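Long-range contacts in beta-N-acetylhexosaminidase (Arthrobacter aurescens, PDB 3RCN), which probably catalyses the hydrolysis of terminal non-reducing N-acetyl-D-hexosamine residues in N-acetyl-beta-D-hexosaminides, as a member of glycosyl hydrolase family 20: residues M144-R149 and H173-D178; I241-V246 and W309-G314; A148-P153 and R215-F220; S250-A255 and V271-R276. One frame throughout, in Å; residues are numbered along the deposited sequence.

In the fold
All four contacts lie in the catalytic barrel domain. From the N terminus, interaction 1 comes first. It closes the loop over helix 154-166 and pairs strands 140-146 and 171-178. Interaction 3 starts from nearly the same place, sharing A148 and R149. It reaches further, to strand 217-218, so the second segment of interaction 1 falls inside its loop. Interaction 2 follows in series. It joins strands 239-243 and 309-313, and its long loop encloses interaction 4, which folds residues 271-276 back on helix 251-256. Interactions 1 and 2 touch through neighbouring strands, where H173 NE2 meets E243 OE1. D178 of interaction 1 also packs against A252 of interaction 4.

Interaction 1. Residues M144-R149 and H173-D178; sequences MLDVAR and HLHLTD
L145 pairs with L174, and D146 with H175, in a parallel strand pair of the alpha/beta barrel. Strands 140-146 and 171-178, with helix 154-166 between them, form a beta-alpha-beta unit. Two backbone bonds hold the pair: L145 N to H173 O at 2.8 Å and H175 N to L145 O at 3.0 Å. V147 N adds a weak bond to H175 O.

M144 is a selenomethionine; its CG lies over one face of the H173 ring, 3.4 Å from CD2 of H173. H173 NE2 itself is bonded to E243. V147 CG2 rests alongside L176 CD2 at 4.0 Å.

The polar contacts gather at the C-terminal ends of the strands. D146 OD1 takes A148 N and R149 N from the same face of the carboxylate, an Asx motif. D146 OD2 makes a salt bridge with R149 NH1 at 3.0 Å, in the guanidinium plane. D178 OD2 lies over a face of that guanidinium and contributes charge only, while R149 NE bonds to Q180. With an alanine at D146, R149 NH1 would probably lose this mate and the turn its acceptor. D146 and H175 both hold CG anti to the backbone N (chi1 173° and 176°), which sets them side by side. D146 OD1 then meets the ring edge 3.3 Å from H175 CD2. H175 NE2 points in its ring plane at the anti lone pair of D178 OD2, 2.8 Å away.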
loop_
_atom_site.group_PDB
_atom_site.type_symbol
_atom_site.label_atom_id
_atom_site.label_comp_id
_atom_site.label_asym_id
_atom_site.label_seq_id
_atom_site.Cartn_x
_atom_site.Cartn_y
_atom_site.Cartn_z
HETATM N N MSE A 144 -16.564 5.742 7.002
HETATM C CA MSE A 144 -16.339 4.578 7.827
HETATM C C MSE A 144 -15.651 3.503 7.018
HETATM O O MSE A 144 -15.926 3.310 5.840
HETATM C CB MSE A 144 -17.643 4.038 8.360
HETATM C CG MSE A 144 -17.446 3.114 9.517
HETATM SE SE MSE A 144 -18.735 1.682 9.462
HETATM C CE MSE A 144 -17.918 0.706 7.990
ATOM N N LEU A 145 -14.749 2.802 7.671
ATOM C CA LEU A 145 -13.989 1.772 7.026
ATOM C C LEU A 145 -14.124 0.509 7.855
ATOM O O LEU A 145 -13.714 0.478 9.016
ATOM C CB LEU A 145 -12.536 2.212 6.962
ATOM C CG LEU A 145 -11.542 1.244 6.335
ATOM C CD1 LEU A 145 -12.091 0.687 5.012
ATOM C CD2 LEU A 145 -10.211 1.955 6.153
ATOM N N ASP A 146 -14.679 -0.544 7.265
ATOM C CA ASP A 146 -14.831 -1.788 7.994
ATOM C C ASP A 146 -13.575 -2.646 7.724
ATOM O O ASP A 146 -13.371 -3.177 6.631
ATOM C CB ASP A 146 -16.094 -2.465 7.453
ATOM C CG ASP A 146 -16.301 -3.867 7.989
ATOM O OD1 ASP A 146 -15.610 -4.253 8.959
ATOM O OD2 ASP A 146 -17.174 -4.575 7.427
ATOM N N VAL A 147 -12.724 -2.746 8.736
ATOM C CA VAL A 147 -11.574 -3.636 8.718
ATOM C C VAL A 147 -11.815 -4.923 9.499
ATOM O O VAL A 147 -10.918 -5.738 9.684
ATOM C CB VAL A 147 -10.315 -2.931 9.202
ATOM C CG1 VAL A 147 -10.129 -1.644 8.424
ATOM C CG2 VAL A 147 -10.404 -2.667 10.695
ATOM N N ALA A 148 -13.012 -5.068 10.031
ATOM C CA ALA A 148 -13.342 -6.264 10.790
ATOM C C ALA A 148 -13.661 -7.412 9.836
ATOM O O ALA A 148 -13.235 -8.541 10.048
ATOM C CB ALA A 148 -14.517 -5.998 11.739
ATOM N N ARG A 149 -14.419 -7.116 8.787
ATOM C CA ARG A 149 -14.804 -8.147 7.842
ATOM C C ARG A 149 -13.607 -8.591 6.981
ATOM O O ARG A 149 -13.291 -9.777 6.914
ATOM C CB ARG A 149 -15.991 -7.691 7.003
ATOM C CG ARG A 149 -17.340 -7.986 7.633
ATOM C CD ARG A 149 -17.510 -7.364 9.032
ATOM N NE ARG A 149 -18.861 -7.597 9.538
ATOM C CZ ARG A 149 -19.885 -6.763 9.363
ATOM N NH1 ARG A 149 -19.718 -5.619 8.711
ATOM N NH2 ARG A 149 -21.081 -7.076 9.845
ATOM N N HIS A 173 -14.073 6.731 10.618
ATOM C CA HIS A 173 -14.715 5.895 11.605
ATOM C C HIS A 173 -14.232 4.472 11.316
ATOM O O HIS A 173 -14.490 3.913 10.248
ATOM C CB HIS A 173 -16.232 6.061 11.494
ATOM C CG HIS A 173 -17.020 5.132 12.364
ATOM N ND1 HIS A 173 -18.251 5.470 12.884
ATOM C CD2 HIS A 173 -16.764 3.871 12.789
ATOM C CE1 HIS A 173 -18.720 4.459 13.593
ATOM N NE2 HIS A 173 -17.837 3.477 13.550
ATOM N N LEU A 174 -13.494 3.912 12.269
ATOM C CA LEU A 174 -12.744 2.689 12.044
ATOM C C LEU A 174 -13.431 1.524 12.720
ATOM O O LEU A 174 -13.332 1.374 13.928
ATOM C CB LEU A 174 -11.361 2.867 12.659
ATOM C CG LEU A 174 -10.250 1.989 12.107
ATOM C CD1 LEU A 174 -10.214 2.120 10.607
ATOM C CD2 LEU A 174 -8.922 2.395 12.705
ATOM N N HIS A 175 -14.047 0.638 11.949
ATOM C CA HIS A 175 -14.883 -0.366 12.581
ATOM C C HIS A 175 -13.956 -1.561 12.798
ATOM O O HIS A 175 -13.674 -2.329 11.879
ATOM C CB HIS A 175 -16.031 -0.677 11.604
ATOM C CG HIS A 175 -16.950 -1.773 12.040
ATOM N ND1 HIS A 175 -17.989 -1.569 12.923
ATOM C CD2 HIS A 175 -17.023 -3.074 11.671
ATOM C CE1 HIS A 175 -18.640 -2.704 13.106
ATOM N NE2 HIS A 175 -18.076 -3.632 12.357
ATOM N N LEU A 176 -13.555 -1.746 14.053
ATOM C CA LEU A 176 -12.412 -2.598 14.379
ATOM C C LEU A 176 -12.725 -4.034 14.755
ATOM O O LEU A 176 -11.821 -4.857 14.850
ATOM C CB LEU A 176 -11.589 -1.966 15.503
ATOM C CG LEU A 176 -10.704 -0.765 15.174
ATOM C CD1 LEU A 176 -10.222 -0.109 16.459
ATOM C CD2 LEU A 176 -9.507 -1.192 14.307
ATOM N N THR A 177 -13.995 -4.344 14.971
ATOM C CA THR A 177 -14.349 -5.632 15.558
ATOM C C THR A 177 -15.731 -6.042 15.097
ATOM O O THR A 177 -16.586 -5.201 14.823
ATOM C CB THR A 177 -14.374 -5.587 17.115
ATOM O OG1 THR A 177 -15.521 -4.847 17.547
ATOM C CG2 THR A 177 -13.112 -4.932 17.697
ATOM N N ASP A 178 -15.951 -7.338 14.998
ATOM C CA ASP A 178 -17.234 -7.829 14.559
ATOM C C ASP A 178 -17.273 -9.321 14.813
ATOM O O ASP A 178 -16.415 -9.851 15.521
ATOM C CB ASP A 178 -17.502 -7.475 13.096
ATOM C CG ASP A 178 -18.981 -7.285 12.806
ATOM O OD1 ASP A 178 -19.711 -8.291 12.824
ATOM O OD2 ASP A 178 -19.416 -6.134 12.551
#

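Interaction 2. Residues I241-V246 and W309-G314; sequences IPEIDV and WISLGG
The backbones of I241-V246 and W309-G314 run side by side in nearly the same direction, their strand axes 4.9 Å apart at closest approach and 23° from parallel. Both are parallel strands of the alpha/beta (TIM-type) barrel of the catalytic domain, bridged at E243 and S311. S311 N bonds to P242 O at 2.9 Å, and I244 N bonds to S311 O at 3.1 Å. Further on, V246 N reaches L312 O at 3.0 Å.

At the I241 and W309 end the side chains are apolar. I241 CD1 touches W309 CE3 at 4.0 Å, the two side chains crossing at a slant. V246 CG2 meets L312 CB at 4.2 Å near the other end.

E243 has its CG anti to the backbone N (chi1 180°) and an extended chain beyond it. This carries the carboxylate past S311 to G313. Its oxygens have partners on other strands and loops: OE1 bonds to H173 and H175, and OE2 to W365.

G313 has positive phi, and its CA lies next to D245 OD1 and E243 OE2. The D245 side chain lies about 7 Å from that of E316, the predicted proton donor. D245 OD1 accepts G314 N at 3.2 Å on its syn side, the donor 33° out of the carboxylate plane.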
loop_
_atom_site.group_PDB
_atom_site.type_symbol
_atom_site.label_atom_id
_atom_site.label_comp_id
_atom_site.label_asym_id
_atom_site.label_seq_id
_atom_site.Cartn_x
_atom_site.Cartn_y
_atom_site.Cartn_z
ATOM N N ILE A 241 -12.267 7.844 14.856
ATOM C CA ILE A 241 -13.214 7.321 15.831
ATOM C C ILE A 241 -13.234 5.795 15.777
ATOM O O ILE A 241 -13.699 5.207 14.805
ATOM C CB ILE A 241 -14.619 7.846 15.542
ATOM C CG1 ILE A 241 -14.695 9.347 15.836
ATOM C CG2 ILE A 241 -15.661 7.055 16.329
ATOM C CD1 ILE A 241 -15.928 10.017 15.230
ATOM N N PRO A 242 -12.692 5.145 16.807
ATOM C CA PRO A 242 -12.672 3.681 16.811
ATOM C C PRO A 242 -14.025 3.161 17.216
ATOM O O PRO A 242 -14.737 3.825 17.959
ATOM C CB PRO A 242 -11.651 3.357 17.891
ATOM C CG PRO A 242 -11.785 4.512 18.867
ATOM C CD PRO A 242 -12.118 5.721 18.033
ATOM N N GLU A 243 -14.383 1.982 16.741
ATOM C CA GLU A 243 -15.620 1.369 17.170
ATOM C C GLU A 243 -15.336 -0.030 17.668
ATOM O O GLU A 243 -14.734 -0.834 16.956
ATOM C CB GLU A 243 -16.639 1.317 16.034
ATOM C CG GLU A 243 -17.964 0.679 16.435
ATOM C CD GLU A 243 -18.923 0.523 15.268
ATOM O OE1 GLU A 243 -18.629 1.050 14.173
ATOM O OE2 GLU A 243 -19.972 -0.135 15.433
ATOM N N ILE A 244 -15.742 -0.304 18.906
ATOM C CA ILE A 244 -15.849 -1.676 19.375
ATOM C C ILE A 244 -17.327 -1.969 19.537
ATOM O O ILE A 244 -17.963 -1.473 20.458
ATOM C CB ILE A 244 -15.138 -1.878 20.712
ATOM C CG1 ILE A 244 -13.616 -1.741 20.537
ATOM C CG2 ILE A 244 -15.459 -3.243 21.257
ATOM C CD1 ILE A 244 -13.131 -0.320 20.491
ATOM N N ASP A 245 -17.873 -2.788 18.653
ATOM C CA ASP A 245 -19.312 -2.954 18.574
ATOM C C ASP A 245 -19.789 -3.909 19.666
ATOM O O ASP A 245 -19.260 -5.012 19.796
ATOM C CB ASP A 245 -19.700 -3.483 17.200
ATOM C CG ASP A 245 -21.149 -3.216 16.854
ATOM O OD1 ASP A 245 -21.974 -3.039 17.789
ATOM O OD2 ASP A 245 -21.454 -3.192 15.636
ATOM N N VAL A 246 -20.762 -3.453 20.459
ATOM C CA VAL A 246 -21.374 -4.235 21.534
ATOM C C VAL A 246 -22.852 -3.881 21.660
ATOM O O VAL A 246 -23.265 -2.798 21.251
ATOM C CB VAL A 246 -20.706 -3.940 22.879
ATOM C CG1 VAL A 246 -19.248 -4.465 22.883
ATOM C CG2 VAL A 246 -20.767 -2.448 23.171
ATOM N N TRP A 309 -14.974 11.286 20.622
ATOM C CA TRP A 309 -15.998 10.239 20.553
ATOM C C TRP A 309 -15.365 8.856 20.462
ATOM O O TRP A 309 -14.305 8.682 19.863
ATOM C CB TRP A 309 -16.904 10.413 19.334
ATOM C CG TRP A 309 -17.588 11.722 19.248
ATOM C CD1 TRP A 309 -18.780 12.068 19.819
ATOM C CD2 TRP A 309 -17.138 12.871 18.528
ATOM N NE1 TRP A 309 -19.093 13.371 19.507
ATOM C CE2 TRP A 309 -18.099 13.891 18.717
ATOM C CE3 TRP A 309 -16.002 13.149 17.758
ATOM C CZ2 TRP A 309 -17.968 15.164 18.153
ATOM C CZ3 TRP A 309 -15.870 14.421 17.196
ATOM C CH2 TRP A 309 -16.850 15.410 17.397
ATOM N N ILE A 310 -16.032 7.871 21.042
ATOM C CA ILE A 310 -15.641 6.481 20.895
ATOM C C ILE A 310 -16.911 5.707 20.584
ATOM O O ILE A 310 -17.919 5.902 21.240
ATOM C CB ILE A 310 -14.978 5.989 22.180
ATOM C CG1 ILE A 310 -13.584 6.616 22.276
ATOM C CG2 ILE A 310 -14.925 4.473 22.230
ATOM C CD1 ILE A 310 -12.789 6.143 23.442
ATOM N N SER A 311 -16.892 4.873 19.552
ATOM C CA SER A 311 -18.128 4.244 19.094
ATOM C C SER A 311 -18.364 2.899 19.753
ATOM O O SER A 311 -17.464 2.066 19.827
ATOM C CB SER A 311 -18.149 4.097 17.572
ATOM O OG SER A 311 -19.260 3.316 17.156
ATOM N N LEU A 312 -19.556 2.729 20.311
ATOM C CA LEU A 312 -19.970 1.450 20.871
ATOM C C LEU A 312 -20.875 0.622 19.976
ATOM O O LEU A 312 -21.296 -0.460 20.374
ATOM C CB LEU A 312 -20.584 1.620 22.259
ATOM C CG LEU A 312 -19.609 2.177 23.297
ATOM C CD1 LEU A 312 -20.319 2.417 24.620
ATOM C CD2 LEU A 312 -18.426 1.251 23.471
ATOM N N GLY A 313 -21.182 1.099 18.775
ATOM C CA GLY A 313 -22.106 0.338 17.952
ATOM C C GLY A 313 -23.519 0.328 18.516
ATOM O O GLY A 313 -24.165 1.364 18.592
ATOM N N GLY A 314 -24.026 -0.861 18.816
ATOM C CA GLY A 314 -25.328 -1.017 19.436
ATOM C C GLY A 314 -26.355 -1.509 18.434
ATOM O O GLY A 314 -27.521 -1.747 18.772
#

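Interaction 3. Residues A148-P153 and R215-F220; sequences ARHFMP and RPHGGF. With SO4 (sulfate ion), chain B.
H217 meets H150 over one face of its ring and F151 N at its edge. The H150 ring stands edge-on over that face of the H217 ring in a T-shaped pair. The planes are 67° apart and the centroids 4.9 Å apart. H150 CD2 makes the touch, lying over the ring centre, 3.8 Å from H217 CE1. On the other flank of the H150 ring, ND1 bonds to S458 O.

F151 offers its backbone to the same histidine. F151 N gives a bond to H217 NE2 at 2.9 Å, almost in the imidazole plane. NE2 is therefore the acceptor here. CG of H217, anti to the backbone N (chi1 176°), carries the ring across to the F151 backbone.

The F151 ring lies flat against the glycine backbone. G219 CA sits over its face in a CH-pi contact, 3.9 Å from the centroid of the F151 ring. F220 N lies over the same ring, 3.4 Å from F151 CE1.

A sulfate, probably from the crystallisation liquor, accepts R215 NH2 at O3 (3.0 Å). S463 and R465 of the second subunit also bind it, and R215 NH1 forms a salt bridge with D462 of that subunit. The contact thus joins the loop between strand 140-146 and helix 154-166 to strand 217-218, which pairs with strand 198-199, at the interface with the second subunit.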
loop_
_atom_site.group_PDB
_atom_site.type_symbol
_atom_site.label_atom_id
_atom_site.label_comp_id
_atom_site.label_asym_id
_atom_site.label_seq_id
_atom_site.Cartn_x
_atom_site.Cartn_y
_atom_site.Cartn_z
ATOM N N ALA A 148 -13.012 -5.068 10.031
ATOM C CA ALA A 148 -13.342 -6.264 10.790
ATOM C C ALA A 148 -13.661 -7.412 9.836
ATOM O O ALA A 148 -13.235 -8.541 10.048
ATOM C CB ALA A 148 -14.517 -5.998 11.739
ATOM N N ARG A 149 -14.419 -7.116 8.787
ATOM C CA ARG A 149 -14.804 -8.147 7.842
ATOM C C ARG A 149 -13.607 -8.591 6.981
ATOM O O ARG A 149 -13.291 -9.777 6.914
ATOM C CB ARG A 149 -15.991 -7.691 7.003
ATOM C CG ARG A 149 -17.340 -7.986 7.633
ATOM C CD ARG A 149 -17.510 -7.364 9.032
ATOM N NE ARG A 149 -18.861 -7.597 9.538
ATOM C CZ ARG A 149 -19.885 -6.763 9.363
ATOM N NH1 ARG A 149 -19.718 -5.619 8.711
ATOM N NH2 ARG A 149 -21.081 -7.076 9.845
ATOM N N HIS A 150 -12.934 -7.633 6.351
ATOM C CA HIS A 150 -11.646 -7.896 5.702
ATOM C C HIS A 150 -10.548 -6.974 6.209
ATOM O O HIS A 150 -10.635 -5.740 6.097
ATOM C CB HIS A 150 -11.751 -7.872 4.176
ATOM C CG HIS A 150 -12.407 -9.095 3.626
ATOM N ND1 HIS A 150 -13.737 -9.128 3.270
ATOM C CD2 HIS A 150 -11.931 -10.351 3.440
ATOM C CE1 HIS A 150 -14.049 -10.349 2.862
ATOM N NE2 HIS A 150 -12.971 -11.109 2.954
ATOM N N PHE A 151 -9.531 -7.599 6.795
ATOM C CA PHE A 151 -8.410 -6.886 7.361
ATOM C C PHE A 151 -7.684 -6.131 6.261
ATOM O O PHE A 151 -7.333 -6.709 5.232
ATOM C CB PHE A 151 -7.459 -7.871 8.032
ATOM C CG PHE A 151 -6.186 -7.251 8.492
ATOM C CD1 PHE A 151 -6.167 -6.436 9.619
ATOM C CD2 PHE A 151 -5.004 -7.477 7.799
ATOM C CE1 PHE A 151 -4.997 -5.854 10.052
ATOM C CE2 PHE A 151 -3.814 -6.898 8.223
ATOM C CZ PHE A 151 -3.808 -6.082 9.353
HETATM N N MSE A 152 -7.477 -4.836 6.470
HETATM C CA MSE A 152 -6.712 -4.051 5.518
HETATM C C MSE A 152 -5.292 -3.814 6.042
HETATM O O MSE A 152 -5.098 -3.259 7.122
HETATM C CB MSE A 152 -7.402 -2.729 5.196
HETATM C CG MSE A 152 -6.621 -1.918 4.175
HETATM SE SE MSE A 152 -7.490 -0.310 3.493
HETATM C CE MSE A 152 -8.834 -1.180 2.360
ATOM N N PRO A 153 -4.289 -4.262 5.283
ATOM C CA PRO A 153 -2.928 -4.051 5.769
ATOM C C PRO A 153 -2.647 -2.569 6.005
ATOM O O PRO A 153 -3.201 -1.704 5.319
ATOM C CB PRO A 153 -2.072 -4.610 4.640
ATOM C CG PRO A 153 -2.977 -5.631 3.959
ATOM C CD PRO A 153 -4.322 -4.995 4.006
ATOM N N ARG A 215 -10.684 -20.396 2.394
ATOM C CA ARG A 215 -9.463 -19.612 2.585
ATOM C C ARG A 215 -9.447 -18.878 3.930
ATOM O O ARG A 215 -10.250 -17.976 4.164
ATOM C CB ARG A 215 -9.321 -18.598 1.439
ATOM C CG ARG A 215 -8.019 -17.786 1.414
ATOM C CD ARG A 215 -8.163 -16.574 0.491
ATOM N NE ARG A 215 -6.951 -15.761 0.409
ATOM C CZ ARG A 215 -6.078 -15.810 -0.602
ATOM N NH1 ARG A 215 -6.281 -16.644 -1.621
ATOM N NH2 ARG A 215 -4.998 -15.025 -0.597
ATOM N N PRO A 216 -8.520 -19.259 4.815
ATOM C CA PRO A 216 -8.332 -18.535 6.068
ATOM C C PRO A 216 -8.185 -17.039 5.801
ATOM O O PRO A 216 -7.652 -16.655 4.755
ATOM C CB PRO A 216 -7.015 -19.110 6.594
ATOM C CG PRO A 216 -7.021 -20.503 6.117
ATOM C CD PRO A 216 -7.655 -20.448 4.736
ATOM N N HIS A 217 -8.689 -16.205 6.711
ATOM C CA HIS A 217 -8.454 -14.768 6.619
ATOM C C HIS A 217 -8.248 -14.115 7.978
ATOM O O HIS A 217 -8.941 -14.441 8.945
ATOM C CB HIS A 217 -9.573 -14.040 5.866
ATOM C CG HIS A 217 -9.385 -12.555 5.858
ATOM N ND1 HIS A 217 -8.573 -11.914 4.948
ATOM C CD2 HIS A 217 -9.830 -11.596 6.709
ATOM C CE1 HIS A 217 -8.565 -10.617 5.207
ATOM N NE2 HIS A 217 -9.318 -10.399 6.271
ATOM N N GLY A 218 -7.308 -13.179 8.048
ATOM C CA GLY A 218 -7.073 -12.469 9.287
ATOM C C GLY A 218 -5.905 -11.504 9.305
ATOM O O GLY A 218 -5.288 -11.209 8.283
ATOM N N GLY A 219 -5.666 -10.950 10.488
ATOM C CA GLY A 219 -4.566 -10.039 10.746
ATOM C C GLY A 219 -5.036 -9.093 11.842
ATOM O O GLY A 219 -6.199 -9.133 12.244
ATOM N N PHE A 220 -4.152 -8.236 12.327
ATOM C CA PHE A 220 -4.558 -7.242 13.305
ATOM C C PHE A 220 -3.570 -6.097 13.403
ATOM O O PHE A 220 -2.423 -6.215 12.985
ATOM C CB PHE A 220 -4.778 -7.875 14.677
ATOM C CG PHE A 220 -3.535 -8.409 15.299
ATOM C CD1 PHE A 220 -2.703 -7.580 16.019
ATOM C CD2 PHE A 220 -3.212 -9.753 15.183
ATOM C CE1 PHE A 220 -1.551 -8.075 16.597
ATOM C CE2 PHE A 220 -2.071 -10.256 15.761
ATOM C CZ PHE A 220 -1.236 -9.420 16.471
HETATM S S SO4 B . -4.914 -12.119 1.980
HETATM O O1 SO4 B . -5.305 -12.969 3.104
HETATM O O2 SO4 B . -3.490 -12.289 1.716
HETATM O O3 SO4 B . -5.685 -12.520 0.808
HETATM O O4 SO4 B . -5.191 -10.716 2.282
#

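Interaction 4. Residues S250-A255 and V271-R276; sequences SQAAIA and VEVWTR
Q251 carries the polar part of the contact between helix 251-256 and the loop V271-R276. Its NE2 donates to E272 O at 2.9 Å. The bond is nearly straight at 167°, and the carbonyl oxygen lies close to the amide plane. With CG anti to the backbone N (chi1 -168°) and an extended chain, Q251 spans from the helix to the loop. The other end of the amide, OE1, takes a bond from N280. Both ends of the amide are thus engaged, which fixes its rotation.

The same amide lies against W274. Q251 OE1 sits over one face of the indole, off toward the rim and 3.7 Å from W274 CD1. R276 CG covers the opposite face. The amide and indole planes are 42° apart. An alanine at Q251 would remove the amide and would probably leave E272 O without this donor, N280 without this acceptor and W274 less firmly held.

The apolar contacts flank this bond. V271 CG1 touches Q251 CG at 3.8 Å and I254 CG2 at 4.0 Å. A255 CB lies against the loop backbone, 3.5 Å from V273 N, and also meets V273 CG2 at 4.2 Å.

The loop belongs to the long connection after barrel strand 239-243. W274 NE1 and R276 NH1 make weak hydrogen bonds to glycerol, probably from the crystallisation liquor, and the W274 side chain comes within about 8 Å of that of E316, the predicted proton donor. This is consistent with a loop lining the active-site pocket of a family 20 barrel.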
loop_
_atom_site.group_PDB
_atom_site.type_symbol
_atom_site.label_atom_id
_atom_site.label_comp_id
_atom_site.label_asym_id
_atom_site.label_seq_id
_atom_site.Cartn_x
_atom_site.Cartn_y
_atom_site.Cartn_z
ATOM N N SER A 250 -20.548 -9.605 18.290
ATOM C CA SER A 250 -19.478 -9.979 19.196
ATOM C C SER A 250 -18.830 -11.356 19.093
ATOM O O SER A 250 -17.957 -11.670 19.903
ATOM C CB SER A 250 -19.880 -9.647 20.622
ATOM O OG SER A 250 -20.102 -8.251 20.706
ATOM N N GLN A 251 -19.245 -12.194 18.146
ATOM C CA GLN A 251 -18.722 -13.572 18.137
ATOM C C GLN A 251 -17.181 -13.739 18.098
ATOM O O GLN A 251 -16.664 -14.779 18.493
ATOM C CB GLN A 251 -19.358 -14.412 17.042
ATOM C CG GLN A 251 -19.062 -15.885 17.199
ATOM C CD GLN A 251 -20.003 -16.742 16.395
ATOM O OE1 GLN A 251 -21.181 -16.407 16.236
ATOM N NE2 GLN A 251 -19.494 -17.859 15.875
ATOM N N ALA A 252 -16.447 -12.740 17.621
ATOM C CA ALA A 252 -14.995 -12.867 17.590
ATOM C C ALA A 252 -14.451 -12.806 19.003
ATOM O O ALA A 252 -13.635 -13.639 19.389
ATOM C CB ALA A 252 -14.347 -11.799 16.696
ATOM N N ALA A 253 -14.922 -11.833 19.779
ATOM C CA ALA A 253 -14.559 -11.728 21.191
ATOM C C ALA A 253 -15.018 -12.955 22.012
ATOM O O ALA A 253 -14.296 -13.442 22.886
ATOM C CB ALA A 253 -15.119 -10.436 21.779
ATOM N N ILE A 254 -16.215 -13.459 21.721
ATOM C CA ILE A 254 -16.730 -14.656 22.382
ATOM C C ILE A 254 -15.879 -15.903 22.081
ATOM O O ILE A 254 -15.631 -16.709 22.973
ATOM C CB ILE A 254 -18.226 -14.896 22.038
ATOM C CG1 ILE A 254 -19.079 -13.754 22.588
ATOM C CG2 ILE A 254 -18.716 -16.226 22.606
ATOM C CD1 ILE A 254 -20.432 -13.649 21.941
ATOM N N ALA A 255 -15.440 -16.055 20.834
ATOM C CA ALA A 255 -14.496 -17.123 20.476
ATOM C C ALA A 255 -13.227 -17.081 21.326
ATOM O O ALA A 255 -12.793 -18.095 21.869
ATOM C CB ALA A 255 -14.128 -17.065 18.974
ATOM N N VAL A 271 -17.009 -22.181 20.605
ATOM C CA VAL A 271 -17.364 -21.102 19.699
ATOM C C VAL A 271 -16.128 -20.653 18.938
ATOM O O VAL A 271 -15.059 -20.484 19.533
ATOM C CB VAL A 271 -17.926 -19.901 20.481
ATOM C CG1 VAL A 271 -18.210 -18.728 19.556
ATOM C CG2 VAL A 271 -19.165 -20.325 21.254
ATOM N N GLU A 272 -16.254 -20.465 17.630
ATOM C CA GLU A 272 -15.117 -19.980 16.842
ATOM C C GLU A 272 -15.468 -18.703 16.060
ATOM O O GLU A 272 -16.649 -18.377 15.912
ATOM C CB GLU A 272 -14.584 -21.078 15.917
ATOM C CG GLU A 272 -15.484 -21.419 14.754
ATOM C CD GLU A 272 -14.774 -22.274 13.713
ATOM O OE1 GLU A 272 -14.089 -23.243 14.122
ATOM O OE2 GLU A 272 -14.888 -21.968 12.497
ATOM N N VAL A 273 -14.460 -17.969 15.583
ATOM C CA VAL A 273 -14.736 -16.716 14.875
ATOM C C VAL A 273 -15.755 -17.001 13.757
ATOM O O VAL A 273 -15.650 -18.010 13.067
ATOM C CB VAL A 273 -13.452 -16.076 14.295
ATOM C CG1 VAL A 273 -13.791 -14.799 13.547
ATOM C CG2 VAL A 273 -12.447 -15.776 15.392
ATOM N N TRP A 274 -16.760 -16.147 13.595
ATOM C CA TRP A 274 -17.821 -16.437 12.622
ATOM C C TRP A 274 -17.288 -16.444 11.196
ATOM O O TRP A 274 -16.519 -15.573 10.831
ATOM C CB TRP A 274 -18.968 -15.431 12.730
ATOM C CG TRP A 274 -20.316 -16.060 12.516
ATOM C CD1 TRP A 274 -20.653 -17.383 12.708
ATOM C CD2 TRP A 274 -21.515 -15.402 12.078
ATOM N NE1 TRP A 274 -21.987 -17.576 12.417
ATOM C CE2 TRP A 274 -22.538 -16.378 12.035
ATOM C CE3 TRP A 274 -21.823 -14.084 11.719
ATOM C CZ2 TRP A 274 -23.839 -16.074 11.642
ATOM C CZ3 TRP A 274 -23.121 -13.784 11.330
ATOM C CH2 TRP A 274 -24.110 -14.772 11.299
ATOM N N THR A 275 -17.679 -17.435 10.398
ATOM C CA THR A 275 -17.250 -17.487 8.996
ATOM C C THR A 275 -18.236 -16.938 7.947
ATOM O O THR A 275 -17.944 -16.963 6.745
ATOM C CB THR A 275 -16.791 -18.904 8.576
ATOM O OG1 THR A 275 -17.923 -19.767 8.475
ATOM C CG2 THR A 275 -15.821 -19.463 9.582
ATOM N N ARG A 276 -19.387 -16.432 8.383
ATOM C CA ARG A 276 -20.395 -15.971 7.428
ATOM C C ARG A 276 -20.831 -14.551 7.709
ATOM O O ARG A 276 -20.482 -13.980 8.746
ATOM C CB ARG A 276 -21.607 -16.903 7.378
ATOM C CG ARG A 276 -22.177 -17.255 8.740
ATOM C CD ARG A 276 -23.660 -17.574 8.660
ATOM N NE ARG A 276 -24.468 -16.367 8.496
ATOM C CZ ARG A 276 -25.781 -16.313 8.715
ATOM N NH1 ARG A 276 -26.435 -17.398 9.117
ATOM N NH2 ARG A 276 -26.440 -15.177 8.547
#